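VAO-type flavoprotein oxidase VAO615 (Myceliophthora thermophila, PDB 6F72) carries a bicovalently bound FAD and probably acts as an oxidoreductase that, once reduced, reacts rapidly with molecular oxygen, though its substrate is still unknown. Local coordinates at residues Leu99-Gln104 with Ala407-Phe412; Gln104-Val109 with Gly480-Asp485; Gly300-Thr305 with Thr389-His394. One frame throughout, in Å; residues are numbered along the deposited sequence.

Contact 1: Leu99-Gln104 with Ala407-Phe412. With NAG (2-acetamido-2-deoxy-beta-D-glucopyranose), chain C; FAD (flavin-adenine dinucleotide), chain E.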
loop_
_atom_site.group_PDB
_atom_site.type_symbol
_atom_site.label_atom_id
_atom_site.label_comp_id
_atom_site.label_asym_id
_atom_site.label_seq_id
_atom_site.Cartn_x
_atom_site.Cartn_y
_atom_site.Cartn_z
ATOM N N LEU A 99 3.301 10.985 -1.679
ATOM C CA LEU A 99 2.589 11.348 -0.455
ATOM C C LEU A 99 3.475 11.404 0.810
ATOM O O LEU A 99 3.108 12.050 1.810
ATOM C CB LEU A 99 1.384 10.427 -0.229
ATOM C CG LEU A 99 0.135 10.400 -1.119
ATOM C CD1 LEU A 99 -0.849 9.431 -0.485
ATOM C CD2 LEU A 99 -0.534 11.750 -1.249
ATOM N N SER A 100 4.644 10.766 0.760
ATOM C CA SER A 100 5.498 10.655 1.948
ATOM C C SER A 100 6.295 11.916 2.268
ATOM O O SER A 100 7.215 12.294 1.523
ATOM C CB SER A 100 6.430 9.446 1.852
ATOM O OG SER A 100 7.450 9.511 2.828
ATOM N N GLN A 101 5.970 12.515 3.419
ATOM C CA GLN A 101 6.668 13.702 3.922
ATOM C C GLN A 101 8.148 13.396 4.134
ATOM O O GLN A 101 8.992 14.277 3.988
ATOM C CB GLN A 101 6.058 14.218 5.236
ATOM C CG GLN A 101 4.544 14.424 5.264
ATOM C CD GLN A 101 3.778 13.179 5.691
ATOM O OE1 GLN A 101 4.252 12.059 5.521
ATOM N NE2 GLN A 101 2.578 13.373 6.236
ATOM N N ASN A 102 8.460 12.138 4.459
ATOM C CA ASN A 102 9.846 11.736 4.664
ATOM C C ASN A 102 10.649 11.729 3.363
ATOM O O ASN A 102 11.821 12.094 3.362
ATOM C CB ASN A 102 9.927 10.386 5.384
ATOM C CG ASN A 102 11.352 10.003 5.779
ATOM O OD1 ASN A 102 12.181 10.843 6.112
ATOM N ND2 ASN A 102 11.623 8.705 5.773
ATOM N N PHE A 103 10.015 11.301 2.270
ATOM C CA PHE A 103 10.682 11.275 0.978
ATOM C C PHE A 103 10.646 12.643 0.262
ATOM O O PHE A 103 11.551 12.923 -0.504
ATOM C CB PHE A 103 10.224 10.079 0.101
ATOM C CG PHE A 103 10.733 8.759 0.610
ATOM C CD1 PHE A 103 12.039 8.337 0.320
ATOM C CD2 PHE A 103 9.948 7.976 1.456
ATOM C CE1 PHE A 103 12.530 7.147 0.835
ATOM C CE2 PHE A 103 10.436 6.783 1.979
ATOM C CZ PHE A 103 11.727 6.370 1.667
ATOM N N GLN A 104 9.617 13.459 0.529
ATOM C CA GLN A 104 9.636 14.897 0.196
ATOM C C GLN A 104 10.926 15.487 0.764
ATOM O O GLN A 104 11.631 16.208 0.064
ATOM C CB GLN A 104 8.425 15.637 0.771
ATOM C CG GLN A 104 7.125 15.324 0.052
ATOM C CD GLN A 104 5.895 15.635 0.882
ATOM O OE1 GLN A 104 5.971 16.331 1.888
ATOM N NE2 GLN A 104 4.743 15.117 0.450
ATOM N N ALA A 407 -7.860 9.528 4.870
ATOM C CA ALA A 407 -6.823 8.687 5.462
ATOM C C ALA A 407 -5.503 9.434 5.639
ATOM O O ALA A 407 -4.825 9.764 4.651
ATOM C CB ALA A 407 -6.636 7.411 4.653
ATOM N N ALA A 408 -5.170 9.702 6.910
ATOM C CA ALA A 408 -3.907 10.312 7.320
ATOM C C ALA A 408 -2.724 9.555 6.746
ATOM O O ALA A 408 -2.778 8.329 6.598
ATOM C CB ALA A 408 -3.812 10.364 8.834
ATOM N N TYR A 409 -1.683 10.291 6.376
ATOM C CA TYR A 409 -0.471 9.674 5.886
ATOM C C TYR A 409 0.602 9.728 6.944
ATOM O O TYR A 409 1.120 10.812 7.271
ATOM C CB TYR A 409 0.045 10.309 4.600
ATOM C CG TYR A 409 1.066 9.432 3.922
ATOM C CD1 TYR A 409 2.410 9.422 4.344
ATOM C CD2 TYR A 409 0.684 8.575 2.872
ATOM C CE1 TYR A 409 3.344 8.600 3.741
ATOM C CE2 TYR A 409 1.614 7.750 2.253
ATOM C CZ TYR A 409 2.933 7.756 2.682
ATOM O OH TYR A 409 3.834 6.927 2.063
ATOM N N PHE A 410 0.936 8.555 7.468
ATOM C CA PHE A 410 2.026 8.403 8.423
ATOM C C PHE A 410 3.218 7.768 7.698
ATOM O O PHE A 410 3.133 6.621 7.274
ATOM C CB PHE A 410 1.603 7.513 9.581
ATOM C CG PHE A 410 0.336 7.936 10.278
ATOM C CD1 PHE A 410 0.248 9.163 10.937
ATOM C CD2 PHE A 410 -0.763 7.069 10.328
ATOM C CE1 PHE A 410 -0.917 9.532 11.609
ATOM C CE2 PHE A 410 -1.929 7.428 11.003
ATOM C CZ PHE A 410 -2.008 8.665 11.642
ATOM N N PRO A 411 4.323 8.515 7.531
ATOM C CA PRO A 411 5.488 8.097 6.726
ATOM C C PRO A 411 6.441 7.093 7.387
ATOM O O PRO A 411 7.450 6.693 6.772
ATOM C CB PRO A 411 6.227 9.416 6.500
ATOM C CG PRO A 411 5.904 10.223 7.710
ATOM C CD PRO A 411 4.482 9.891 8.046
ATOM N N PHE A 412 6.147 6.732 8.634
ATOM C CA PHE A 412 6.924 5.742 9.378
ATOM C C PHE A 412 6.027 4.543 9.722
ATOM O O PHE A 412 5.829 4.211 10.902
ATOM C CB PHE A 412 7.573 6.360 10.635
ATOM C CG PHE A 412 8.245 7.689 10.387
ATOM C CD1 PHE A 412 9.449 7.769 9.672
ATOM C CD2 PHE A 412 7.668 8.870 10.854
ATOM C CE1 PHE A 412 10.058 9.000 9.439
ATOM C CE2 PHE A 412 8.274 10.100 10.622
ATOM C CZ PHE A 412 9.474 10.164 9.925
HETATM C C1 NAG C . 17.175 13.826 3.172
HETATM C C2 NAG C . 17.330 12.302 2.960
HETATM C C3 NAG C . 18.663 11.807 3.516
HETATM C C4 NAG C . 19.865 12.612 2.996
HETATM C C5 NAG C . 19.590 14.118 3.089
HETATM C C6 NAG C . 20.632 14.936 2.336
HETATM C C7 NAG C . 15.328 10.848 2.833
HETATM C C8 NAG C . 14.307 10.116 3.645
HETATM N N2 NAG C . 16.242 11.523 3.546
HETATM O O3 NAG C . 18.818 10.422 3.178
HETATM O O4 NAG C . 21.021 12.359 3.806
HETATM O O5 NAG C . 18.299 14.477 2.577
HETATM O O6 NAG C . 20.630 16.246 2.913
HETATM O O7 NAG C . 15.301 10.800 1.611
HETATM P PA FAD E . 2.646 3.791 -5.668
HETATM O O1A FAD E . 3.574 4.430 -4.667
HETATM O O2A FAD E . 2.315 4.608 -6.886
HETATM O O5B FAD E . 3.278 2.381 -6.108
HETATM C C5B FAD E . 3.859 1.484 -5.161
HETATM C C4B FAD E . 4.891 0.573 -5.816
HETATM O O4B FAD E . 4.284 -0.144 -6.893
HETATM C C3B FAD E . 6.083 1.297 -6.412
HETATM O O3B FAD E . 7.222 0.449 -6.218
HETATM C C2B FAD E . 5.775 1.396 -7.897
HETATM O O2B FAD E . 6.964 1.402 -8.690
HETATM C C1B FAD E . 4.947 0.144 -8.135
HETATM N N9A FAD E . 3.902 0.280 -9.178
HETATM C C8A FAD E . 2.713 0.901 -9.024
HETATM N N7A FAD E . 1.974 0.809 -10.157
HETATM C C5A FAD E . 2.694 0.110 -11.049
HETATM C C6A FAD E . 2.499 -0.348 -12.443
HETATM N N6A FAD E . 1.356 -0.041 -13.094
HETATM N N1A FAD E . 3.494 -1.053 -13.030
HETATM C C2A FAD E . 4.643 -1.355 -12.385
HETATM N N3A FAD E . 4.883 -0.974 -11.106
HETATM C C4A FAD E . 3.964 -0.252 -10.401
HETATM N N1 FAD E . -2.321 -1.642 1.900
HETATM C C2 FAD E . -3.132 -2.663 2.275
HETATM O O2 FAD E . -2.788 -3.840 2.011
HETATM N N3 FAD E . -4.296 -2.446 2.926
HETATM C C4 FAD E . -4.741 -1.225 3.264
HETATM O O4 FAD E . -5.825 -1.073 3.871
HETATM C C4X FAD E . -3.915 -0.060 2.878
HETATM N N5 FAD E . -4.295 1.204 3.166
HETATM C C5X FAD E . -3.528 2.276 2.814
HETATM C C6 FAD E . -3.946 3.589 3.121
HETATM C C7 FAD E . -3.133 4.680 2.739
HETATM C C7M FAD E . -3.597 6.083 3.087
HETATM C C8 FAD E . -1.840 4.446 2.000
HETATM C C8M FAD E . -0.946 5.553 1.461
HETATM C C9 FAD E . -1.450 3.143 1.706
HETATM C C9A FAD E . -2.236 2.050 2.082
HETATM N N10 FAD E . -1.834 0.733 1.757
HETATM C C10 FAD E . -2.646 -0.349 2.159
HETATM C "C1'" FAD E . -0.554 0.503 1.091
HETATM C "C2'" FAD E . -0.549 0.131 -0.361
HETATM O "O2'" FAD E . -0.976 -1.225 -0.462
HETATM C "C3'" FAD E . 0.902 0.275 -0.806
HETATM O "O3'" FAD E . 1.445 1.548 -0.395
HETATM C "C4'" FAD E . 1.037 0.111 -2.312
HETATM O "O4'" FAD E . 2.421 0.013 -2.656
HETATM C "C5'" FAD E . 0.336 1.241 -3.070
HETATM O "O5'" FAD E . 0.554 1.136 -4.468
HETATM P P FAD E . 0.183 2.375 -5.421
HETATM O O1P FAD E . -1.201 2.849 -5.077
HETATM O O2P FAD E . 0.549 1.931 -6.818
HETATM O O3P FAD E . 1.251 3.484 -4.934
HETATM O O HOH W 1 7.312 7.119 4.097
HETATM O O HOH W 2 10.104 6.381 6.238
#

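Contact 2: Gln104-Val109 with Gly480-Asp485. With NAG (2-acetamido-2-deoxy-beta-D-glucopyranose), chain C.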
loop_
_atom_site.group_PDB
_atom_site.type_symbol
_atom_site.label_atom_id
_atom_site.label_comp_id
_atom_site.label_asym_id
_atom_site.label_seq_id
_atom_site.Cartn_x
_atom_site.Cartn_y
_atom_site.Cartn_z
ATOM N N GLN A 104 9.617 13.459 0.529
ATOM C CA GLN A 104 9.636 14.897 0.196
ATOM C C GLN A 104 10.926 15.487 0.764
ATOM O O GLN A 104 11.631 16.208 0.064
ATOM C CB GLN A 104 8.425 15.637 0.771
ATOM C CG GLN A 104 7.125 15.324 0.052
ATOM C CD GLN A 104 5.895 15.635 0.882
ATOM O OE1 GLN A 104 5.971 16.331 1.888
ATOM N NE2 GLN A 104 4.743 15.117 0.450
ATOM N N ASN A 105 11.247 15.113 2.009
ATOM C CA ASN A 105 12.535 15.419 2.640
ATOM C C ASN A 105 12.895 16.924 2.605
ATOM O O ASN A 105 14.050 17.300 2.384
ATOM C CB ASN A 105 13.658 14.566 2.024
ATOM C CG ASN A 105 14.834 14.399 2.954
ATOM O OD1 ASN A 105 14.701 14.559 4.159
ATOM N ND2 ASN A 105 15.986 14.061 2.398
ATOM N N TYR A 106 11.874 17.757 2.799
ATOM C CA TYR A 106 11.997 19.223 2.878
ATOM C C TYR A 106 12.474 19.921 1.588
ATOM O O TYR A 106 12.794 21.113 1.625
ATOM C CB TYR A 106 12.889 19.640 4.068
ATOM C CG TYR A 106 12.504 19.027 5.409
ATOM C CD1 TYR A 106 11.571 19.664 6.242
ATOM C CD2 TYR A 106 13.084 17.828 5.858
ATOM C CE1 TYR A 106 11.217 19.123 7.474
ATOM C CE2 TYR A 106 12.734 17.280 7.096
ATOM C CZ TYR A 106 11.805 17.936 7.899
ATOM O OH TYR A 106 11.439 17.440 9.125
ATOM N N SER A 107 12.512 19.200 0.463
ATOM C CA SER A 107 13.080 19.742 -0.777
ATOM C C SER A 107 12.221 20.842 -1.370
ATOM O O SER A 107 12.745 21.842 -1.867
ATOM C CB SER A 107 13.315 18.660 -1.813
ATOM O OG SER A 107 14.162 17.649 -1.302
ATOM N N CYS A 108 10.907 20.637 -1.312
ATOM C CA CYS A 108 9.932 21.588 -1.813
ATOM C C CYS A 108 8.587 21.306 -1.175
ATOM O O CYS A 108 7.694 20.735 -1.798
ATOM C CB CYS A 108 9.832 21.549 -3.345
ATOM S SG CYS A 108 8.790 22.886 -3.985
ATOM N N VAL A 109 8.460 21.718 0.078
ATOM C CA VAL A 109 7.280 21.444 0.897
ATOM C C VAL A 109 6.632 22.760 1.326
ATOM O O VAL A 109 7.293 23.805 1.263
ATOM C CB VAL A 109 7.653 20.592 2.135
ATOM C CG1 VAL A 109 8.042 19.175 1.716
ATOM C CG2 VAL A 109 8.755 21.268 2.960
ATOM N N GLY A 480 4.197 5.818 12.541
ATOM C CA GLY A 480 4.700 7.078 13.078
ATOM C C GLY A 480 4.272 8.248 12.229
ATOM O O GLY A 480 4.480 8.265 10.998
ATOM N N SER A 481 3.657 9.224 12.890
ATOM C CA SER A 481 3.256 10.474 12.250
ATOM C C SER A 481 4.462 11.346 11.949
ATOM O O SER A 481 5.520 11.199 12.564
ATOM C CB SER A 481 2.240 11.213 13.116
ATOM O OG SER A 481 2.682 11.254 14.457
ATOM N N TRP A 482 4.306 12.220 10.964
ATOM C CA TRP A 482 5.282 13.271 10.689
ATOM C C TRP A 482 4.952 14.485 11.559
ATOM O O TRP A 482 3.796 14.684 11.952
ATOM C CB TRP A 482 5.226 13.632 9.218
ATOM C CG TRP A 482 6.244 14.593 8.756
ATOM C CD1 TRP A 482 6.084 15.941 8.613
ATOM C CD2 TRP A 482 7.587 14.299 8.347
ATOM N NE1 TRP A 482 7.235 16.500 8.145
ATOM C CE2 TRP A 482 8.177 15.525 7.965
ATOM C CE3 TRP A 482 8.350 13.124 8.264
ATOM C CZ2 TRP A 482 9.499 15.617 7.499
ATOM C CZ3 TRP A 482 9.670 13.213 7.799
ATOM C CH2 TRP A 482 10.229 14.459 7.422
ATOM N N ASP A 483 5.966 15.281 11.879
ATOM C CA ASP A 483 5.773 16.458 12.714
ATOM C C ASP A 483 6.479 17.641 12.074
ATOM O O ASP A 483 7.717 17.723 12.069
ATOM C CB ASP A 483 6.263 16.201 14.151
ATOM C CG ASP A 483 5.976 17.360 15.103
ATOM O OD1 ASP A 483 5.409 18.414 14.701
ATOM O OD2 ASP A 483 6.342 17.207 16.280
ATOM N N TRP A 484 5.668 18.552 11.535
ATOM C CA TRP A 484 6.172 19.736 10.853
ATOM C C TRP A 484 6.835 20.787 11.774
ATOM O O TRP A 484 7.548 21.665 11.281
ATOM C CB TRP A 484 5.073 20.355 9.988
ATOM C CG TRP A 484 4.795 19.539 8.747
ATOM C CD1 TRP A 484 3.650 18.858 8.456
ATOM C CD2 TRP A 484 5.690 19.317 7.646
ATOM N NE1 TRP A 484 3.764 18.233 7.231
ATOM C CE2 TRP A 484 5.006 18.491 6.712
ATOM C CE3 TRP A 484 6.995 19.750 7.344
ATOM C CZ2 TRP A 484 5.585 18.083 5.500
ATOM C CZ3 TRP A 484 7.574 19.349 6.142
ATOM C CH2 TRP A 484 6.866 18.506 5.232
ATOM N N ASP A 485 6.608 20.687 13.088
ATOM C CA ASP A 485 7.298 21.537 14.086
ATOM C C ASP A 485 8.656 21.001 14.524
ATOM O O ASP A 485 9.456 21.738 15.122
ATOM C CB ASP A 485 6.452 21.687 15.343
ATOM C CG ASP A 485 5.162 22.411 15.105
ATOM O OD1 ASP A 485 5.033 23.156 14.117
ATOM O OD2 ASP A 485 4.253 22.246 15.935
HETATM C C1 NAG C . 17.175 13.826 3.172
HETATM C C2 NAG C . 17.330 12.302 2.960
HETATM C C3 NAG C . 18.663 11.807 3.516
HETATM C C4 NAG C . 19.865 12.612 2.996
HETATM C C5 NAG C . 19.590 14.118 3.089
HETATM C C6 NAG C . 20.632 14.936 2.336
HETATM C C7 NAG C . 15.328 10.848 2.833
HETATM C C8 NAG C . 14.307 10.116 3.645
HETATM N N2 NAG C . 16.242 11.523 3.546
HETATM O O3 NAG C . 18.818 10.422 3.178
HETATM O O4 NAG C . 21.021 12.359 3.806
HETATM O O5 NAG C . 18.299 14.477 2.577
HETATM O O6 NAG C . 20.630 16.246 2.913
HETATM O O7 NAG C . 15.301 10.800 1.611
HETATM O O HOH W 3 9.617 18.760 10.433
#

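Contact 3: Gly300-Thr305 with Thr389-His394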
loop_
_atom_site.group_PDB
_atom_site.type_symbol
_atom_site.label_atom_id
_atom_site.label_comp_id
_atom_site.label_asym_id
_atom_site.label_seq_id
_atom_site.Cartn_x
_atom_site.Cartn_y
_atom_site.Cartn_z
ATOM N N GLY A 300 -24.353 -7.987 -1.965
ATOM C CA GLY A 300 -25.574 -8.203 -1.210
ATOM C C GLY A 300 -25.419 -7.496 0.118
ATOM O O GLY A 300 -24.411 -6.823 0.349
ATOM N N ILE A 301 -26.432 -7.640 0.970
ATOM C CA ILE A 301 -26.437 -7.185 2.364
ATOM C C ILE A 301 -25.060 -7.360 3.038
ATOM O O ILE A 301 -24.420 -8.399 2.881
ATOM C CB ILE A 301 -27.614 -7.890 3.119
ATOM C CG1 ILE A 301 -28.831 -6.966 3.234
ATOM C CG2 ILE A 301 -27.232 -8.433 4.495
ATOM C CD1 ILE A 301 -29.674 -6.859 1.981
ATOM N N VAL A 302 -24.586 -6.316 3.722
ATOM C CA VAL A 302 -23.336 -6.380 4.497
ATOM C C VAL A 302 -23.603 -5.915 5.930
ATOM O O VAL A 302 -24.011 -4.768 6.156
ATOM C CB VAL A 302 -22.167 -5.564 3.865
ATOM C CG1 VAL A 302 -20.908 -5.647 4.726
ATOM C CG2 VAL A 302 -21.845 -6.063 2.467
ATOM N N GLY A 303 -23.383 -6.823 6.880
ATOM C CA GLY A 303 -23.486 -6.512 8.305
ATOM C C GLY A 303 -22.290 -5.719 8.808
ATOM O O GLY A 303 -21.144 -5.973 8.425
ATOM N N GLY A 304 -22.557 -4.756 9.679
ATOM C CA GLY A 304 -21.505 -3.880 10.182
ATOM C C GLY A 304 -21.689 -3.543 11.639
ATOM O O GLY A 304 -22.792 -3.673 12.180
ATOM N N THR A 305 -20.599 -3.130 12.277
ATOM C CA THR A 305 -20.666 -2.591 13.627
ATOM C C THR A 305 -19.488 -1.713 13.980
ATOM O O THR A 305 -18.391 -1.871 13.436
ATOM C CB THR A 305 -20.817 -3.691 14.709
ATOM O OG1 THR A 305 -21.247 -3.078 15.928
ATOM C CG2 THR A 305 -19.498 -4.461 14.947
ATOM N N THR A 389 -27.182 -2.142 2.688
ATOM C CA THR A 389 -27.808 -2.782 1.521
ATOM C C THR A 389 -26.772 -3.443 0.614
ATOM O O THR A 389 -27.033 -4.490 0.015
ATOM C CB THR A 389 -28.610 -1.755 0.703
ATOM O OG1 THR A 389 -29.384 -0.953 1.596
ATOM C CG2 THR A 389 -29.555 -2.440 -0.296
ATOM N N ASN A 390 -25.597 -2.825 0.536
ATOM C CA ASN A 390 -24.534 -3.246 -0.363
ATOM C C ASN A 390 -23.184 -3.024 0.303
ATOM O O ASN A 390 -23.118 -2.472 1.409
ATOM C CB ASN A 390 -24.639 -2.460 -1.671
ATOM C CG ASN A 390 -24.598 -0.969 -1.448
ATOM O OD1 ASN A 390 -23.529 -0.379 -1.327
ATOM N ND2 ASN A 390 -25.769 -0.352 -1.366
ATOM N N TYR A 391 -22.111 -3.441 -0.364
ATOM C CA TYR A 391 -20.764 -3.263 0.170
ATOM C C TYR A 391 -20.271 -1.823 0.150
ATOM O O TYR A 391 -19.676 -1.376 1.139
ATOM C CB TYR A 391 -19.761 -4.142 -0.560
ATOM C CG TYR A 391 -18.332 -3.974 -0.079
ATOM C CD1 TYR A 391 -17.979 -4.226 1.252
ATOM C CD2 TYR A 391 -17.333 -3.573 -0.963
ATOM C CE1 TYR A 391 -16.670 -4.073 1.689
ATOM C CE2 TYR A 391 -16.021 -3.424 -0.541
ATOM C CZ TYR A 391 -15.694 -3.679 0.780
ATOM O OH TYR A 391 -14.389 -3.531 1.179
ATOM N N TYR A 392 -20.486 -1.123 -0.974
ATOM C CA TYR A 392 -20.064 0.272 -1.154
ATOM C C TYR A 392 -20.527 1.114 0.035
ATOM O O TYR A 392 -19.706 1.776 0.675
ATOM C CB TYR A 392 -20.583 0.838 -2.490
ATOM C CG TYR A 392 -20.003 2.196 -2.899
ATOM C CD1 TYR A 392 -20.499 3.392 -2.352
ATOM C CD2 TYR A 392 -18.976 2.283 -3.858
ATOM C CE1 TYR A 392 -19.981 4.628 -2.732
ATOM C CE2 TYR A 392 -18.451 3.515 -4.240
ATOM C CZ TYR A 392 -18.957 4.684 -3.675
ATOM O OH TYR A 392 -18.443 5.909 -4.035
ATOM N N ASP A 393 -21.824 1.035 0.344
ATOM C CA ASP A 393 -22.423 1.714 1.500
ATOM C C ASP A 393 -21.757 1.391 2.810
ATOM O O ASP A 393 -21.475 2.303 3.584
ATOM C CB ASP A 393 -23.910 1.400 1.612
ATOM C CG ASP A 393 -24.733 2.128 0.582
ATOM O OD1 ASP A 393 -24.158 2.836 -0.278
ATOM O OD2 ASP A 393 -25.970 1.985 0.638
ATOM N N HIS A 394 -21.520 0.098 3.053
ATOM C CA HIS A 394 -20.808 -0.366 4.252
ATOM C C HIS A 394 -19.415 0.247 4.343
ATOM O O HIS A 394 -19.052 0.801 5.390
ATOM C CB HIS A 394 -20.721 -1.894 4.287
ATOM C CG HIS A 394 -19.772 -2.426 5.315
ATOM N ND1 HIS A 394 -20.136 -2.630 6.628
ATOM C CD2 HIS A 394 -18.475 -2.808 5.218
ATOM C CE1 HIS A 394 -19.105 -3.114 7.296
ATOM N NE2 HIS A 394 -18.083 -3.228 6.467
HETATM O O HOH W 4 -22.842 -2.484 7.501
#

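Contact 1: Leu99-Gln104 with Ala407-Phe412
Ser100 and Pro411 are the residues whose CA atoms come closest, 5.4 Å apart, and the directions from Leu99 to Asn102 and from Tyr409 to Phe412, CA to CA, lie 30° apart. Here the N-terminus of the short helix 101-104 meets a loop that supplies Ala407 and Tyr409 to the FAD pocket of this VAO-type flavoprotein. Ser100 is the N-cap: its OG accepts from Phe103 N at 3.2 Å and, weakly, from Asn102 N; a serine suits the N-cap because its short hydroxyl can accept from N-H groups of the first turn.

Tyr409 is the bridge to the flavin. Leu99 CB sits over one face of its ring in a CH-pi contact, 4.0 Å from the centroid, while Tyr409 CE2 touches the flavin methyl C8M at 3.5 Å. The phenol OH hydrogen-bonds to the backbone O of His157, one of the two residues cross-linked to FAD, so the tyrosine is held at both its greasy flank and its polar tip.

Gln101 reaches across by bending at its second torsion (chi2 89°), which brings the amide up to the loop. NE2 donates to Tyr409 O at 3.1 Å, nearly straight at 171°, with the acceptor in the amide plane; a second hydrogen bond from NE2 goes to Asp85. A primary amide suits the place because one nitrogen serves two acceptors. Its other end fares worse: OE1 lies 3.3 Å from CG of the Pro411 ring and, though buried, has no polar partner in the model.

Water bridges complete the join. Ser100 OG donates to one water and Asn102 ND2, which also hydrogen-bonds to Asp495, to another, and each water donates a hydrogen bond to Pro411 O, at 2.7 Å from that oxygen in both cases.

Contact 2: Gln104-Val109 with Gly480-Asp485
Aromatic contacts dominate, with Tyr106 packed obliquely against both Trp482 and Trp484. The Tyr106 ring and the six-membered ring of Trp482 have centroids 5.4 Å apart and planes inclined at 44°, with the phenol end, CZ and OH, reaching CZ2 of the indole. Toward Trp484 the planes are almost perpendicular, 87°, and the centroids are 5.9 Å apart, Tyr106 CE1 meeting CZ3. The CG of Tyr106 lies opposite its carbonyl carbon (chi1 -52°), a torsion that swings the ring over to the two tryptophans. These pack on each other too: Trp482 NE1 lies 3.1 Å above the centre of the Trp484 ring.

Apolar contact comes from Val109, whose CG1 is 3.8 Å from Trp484 CH2 and whose other methyl also touches the six-membered ring; a compact branched side chain can bring both methyls to one indole.

Polar groups work at the margins. Gln104 OE1, which accepts from Trp84 NE1, stands at the Trp484 edge, 4.0 Å from CZ2, with the amide nearly coplanar with the indole; Trp484 NE1 itself hydrogen-bonds to Asp85. Tyr106 OH donates to a water at 2.6 Å, and that water donates to Asp483 O, linking the loops without a direct bond. Within 480-485, Asp483 OD1 accepts from Asp485 N, making an Asx turn.

Covalent links lie alongside: the Cys108-Cys118 disulfide and the N-glycan on Asn105. Asparagine tolerates the positive phi at that position, the first of the two central residues between Gln104 and Ser107 in a glycosylated type I' beta turn whose Tyr106 belongs to an aromatic cluster with Trp482 and Trp484.

Contact 3: Gly300-Thr305 with Thr389-His394
Val302 and His394 form the heart of the contact: the valine methyl CG1 sits over one face of the imidazole, 3.6 Å from its centroid and 18° off the ring normal, a CH-pi contact. The other methyl, CG2, lies 3.8 Å from Tyr391 CA and close to the plane of the tyrosine ring at its edge. A beta-branched residue suits the place because its two methyls can touch the imidazole and the Tyr391 backbone at once. Gly304 CA comes up to the imidazole edge, 3.8 Å from CE1; glycine suits the place, since a CB here would come within about 3.0 Å of His394 ND1. One water joins the segments, 2.8 Å from His394 ND1 and donating to Val302 O at 2.9 Å.

The contact lays the first turn of helix 391-399 against strand 302-310 of the large antiparallel sheet, just after the chain has left the neighbouring edge strand 382-388.

His394 extends its ring to the strand with CG anti to the backbone N (chi1 168°), and Thr354 OG1 on the next strand holds its NE2. With an alanine in place of His394, CG1 of Val302 would probably face a gap, and the water and Thr354 would be left without their imidazole partner. Further out, the helix start is fixed by Asn390, its N-cap, whose OD1 accepts from Asp393 N at 2.8 Å and 176°. Asp299 OD1 accepts from Tyr391 N, and Arg216 hydrogen-bonds to Gly300 O.

How the contacts relate
Contacts 1 and 2 are neighbours, their centres 8 Å apart and sharing Gln104. They join across a probable Phe412 O to Gly480 N hydrogen bond and the packing of Gln101 on Trp482. Contact 1 is wholly buried and lies beside the flavin, mixing a glutamine side-chain hydrogen bond, a helix cap and bridging waters; contact 2, farther from the chain's centre, depends mostly on aromatic rings next to a glycosylated turn. Contact 3 stands apart, about 31 Å from contact 1 between centres, and has an exposed rim. All three adjoin one seven-stranded sheet: 412-419 and 472-480 at one edge serve contacts 1 and 2, whereas contact 3 lies by 302-310 and 382-388 at the other.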